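Local atomic coordinates of flavodoxin (Bacteroides uniformis, PDB entry 4J8P), a protein that binds flavin mononucleotide and, as a member of the flavodoxin family, probably serves as an electron-transfer flavoprotein. Residues Ala126-Glu129 / Leu130-Tyr134. Numbering follows the deposited sequence.
Sequences AEKE and LQTNY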
loop_
_atom_site.group_PDB
_atom_site.type_symbol
_atom_site.label_atom_id
_atom_site.label_comp_id
_atom_site.label_asym_id
_atom_site.label_seq_id
_atom_site.Cartn_x
_atom_site.Cartn_y
_atom_site.Cartn_z
ATOM N N ALA A 126 -6.256 -8.151 4.824
ATOM C CA ALA A 126 -6.110 -6.922 4.038
ATOM C C ALA A 126 -5.974 -7.250 2.557
ATOM O O ALA A 126 -6.649 -6.681 1.695
ATOM C CB ALA A 126 -4.885 -6.167 4.513
ATOM N N GLU A 127 -5.117 -8.236 2.274
ATOM C CA GLU A 127 -4.928 -8.680 0.905
ATOM C C GLU A 127 -6.236 -9.274 0.322
ATOM O O GLU A 127 -6.595 -9.002 -0.835
ATOM C CB GLU A 127 -3.826 -9.754 0.949
ATOM C CG GLU A 127 -3.679 -10.528 -0.326
ATOM C CD GLU A 127 -2.503 -11.481 -0.269
ATOM O OE1 GLU A 127 -2.400 -12.301 0.676
ATOM O OE2 GLU A 127 -1.725 -11.462 -1.242
ATOM N N LYS A 128 -6.917 -10.159 1.081
ATOM C CA LYS A 128 -8.144 -10.763 0.547
ATOM C C LYS A 128 -9.209 -9.698 0.241
ATOM O O LYS A 128 -9.895 -9.785 -0.777
ATOM C CB LYS A 128 -8.684 -11.779 1.553
ATOM C CG LYS A 128 -9.765 -12.704 0.943
ATOM C CD LYS A 128 -9.276 -13.551 -0.287
ATOM C CE LYS A 128 -8.001 -14.337 -0.053
ATOM N NZ LYS A 128 -7.467 -14.930 -1.336
ATOM N N GLU A 129 -9.361 -8.697 1.131
ATOM C CA GLU A 129 -10.348 -7.649 0.866
ATOM C C GLU A 129 -9.980 -6.868 -0.402
ATOM O O GLU A 129 -10.871 -6.559 -1.188
ATOM C CB GLU A 129 -10.479 -6.708 2.065
ATOM C CG GLU A 129 -11.232 -7.359 3.209
ATOM C CD GLU A 129 -12.741 -7.227 3.136
ATOM O OE1 GLU A 129 -13.255 -6.581 2.192
ATOM O OE2 GLU A 129 -13.409 -7.728 4.066
ATOM N N LEU A 130 -8.667 -6.593 -0.634
ATOM C CA LEU A 130 -8.299 -5.892 -1.873
ATOM C C LEU A 130 -8.616 -6.753 -3.092
ATOM O O LEU A 130 -9.133 -6.238 -4.094
ATOM C CB LEU A 130 -6.812 -5.524 -1.861
ATOM C CG LEU A 130 -6.394 -4.401 -0.897
ATOM C CD1 LEU A 130 -4.862 -4.296 -0.893
ATOM C CD2 LEU A 130 -6.957 -3.029 -1.342
ATOM N N GLN A 131 -8.276 -8.062 -3.037
ATOM C CA GLN A 131 -8.559 -8.923 -4.191
ATOM C C GLN A 131 -10.061 -8.958 -4.500
ATOM O O GLN A 131 -10.463 -8.968 -5.665
ATOM C CB GLN A 131 -8.096 -10.355 -3.895
ATOM C CG GLN A 131 -6.571 -10.489 -3.751
ATOM C CD GLN A 131 -6.197 -11.863 -3.219
ATOM O OE1 GLN A 131 -7.067 -12.688 -2.915
ATOM N NE2 GLN A 131 -4.907 -12.163 -3.144
ATOM N N THR A 132 -10.878 -9.070 -3.441
ATOM C CA THR A 132 -12.339 -9.215 -3.588
ATOM C C THR A 132 -12.952 -7.899 -4.131
ATOM O O THR A 132 -13.887 -7.932 -4.943
ATOM C CB THR A 132 -12.949 -9.645 -2.223
ATOM O OG1 THR A 132 -12.311 -10.853 -1.780
ATOM C CG2 THR A 132 -14.488 -9.891 -2.299
ATOM N N ASN A 133 -12.426 -6.753 -3.699
ATOM C CA ASN A 133 -12.990 -5.479 -4.147
ATOM C C ASN A 133 -12.547 -5.110 -5.549
ATOM O O ASN A 133 -13.271 -4.370 -6.239
ATOM C CB ASN A 133 -12.609 -4.370 -3.186
ATOM C CG ASN A 133 -13.615 -3.253 -3.272
ATOM O OD1 ASN A 133 -14.819 -3.466 -3.099
ATOM N ND2 ASN A 133 -13.171 -2.077 -3.668
ATOM N N TYR A 134 -11.366 -5.641 -5.990
ATOM C CA TYR A 134 -10.803 -5.302 -7.314
ATOM C C TYR A 134 -10.495 -6.581 -8.081
ATOM O O TYR A 134 -9.320 -6.905 -8.320
ATOM C CB TYR A 134 -9.546 -4.435 -7.157
ATOM C CG TYR A 134 -9.815 -3.200 -6.331
ATOM C CD1 TYR A 134 -10.650 -2.192 -6.803
ATOM C CD2 TYR A 134 -9.276 -3.062 -5.059
ATOM C CE1 TYR A 134 -10.932 -1.071 -6.031
ATOM C CE2 TYR A 134 -9.552 -1.941 -4.273
ATOM C CZ TYR A 134 -10.371 -0.941 -4.772
ATOM O OH TYR A 134 -10.668 0.157 -3.999
HETATM O O HOH W 1 -2.618 -10.379 -3.552
#
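Four successive i to i+4 backbone hydrogen bonds, donated by Leu130, Gln131, Thr132 and Asn133 to the carbonyls of Ala126 through Glu129, carry residues 126-133 through the last turns of helix 124-133. This is the crossover helix of a right-handed beta-alpha-beta unit of the flavodoxin-like fold, between parallel strands 111-117 and 138-144. Along the flank that borders strand 138-144, the Gln131 amide lies between the side chains of Glu127 and Lys128. The bends of the Lys128 chain at chi2 and chi3 curl it back toward Gln131, where NZ gives a 2.8 Å hydrogen bond to Gln131 OE1, in the carbonyl plane and on a lone pair. At the other end of the amide, Gln131 NE2 sits 3.5 Å from Glu127 CG and donates to a water at 2.9 Å. That water in turn donates to Glu127 OE2, which also accepts from the backbone N of Gly142, tying the helix to strand 138-144. A leucine in place of Gln131 would probably leave Lys128 NZ without this acceptor and the water without its amide donor. The buried Leu130 packs on Phe87, Ile98, Ile102 and Trp139, and its CG lies 3.5 Å from Ala126 O. Lys128 O takes two bonds from Thr132, whose OG1 stands beside its own backbone N (chi1 -56°): N approaches at 2.9 Å from one face of the carbonyl plane, and OG1 at 2.8 Å from the opposite face, 37° out of that plane.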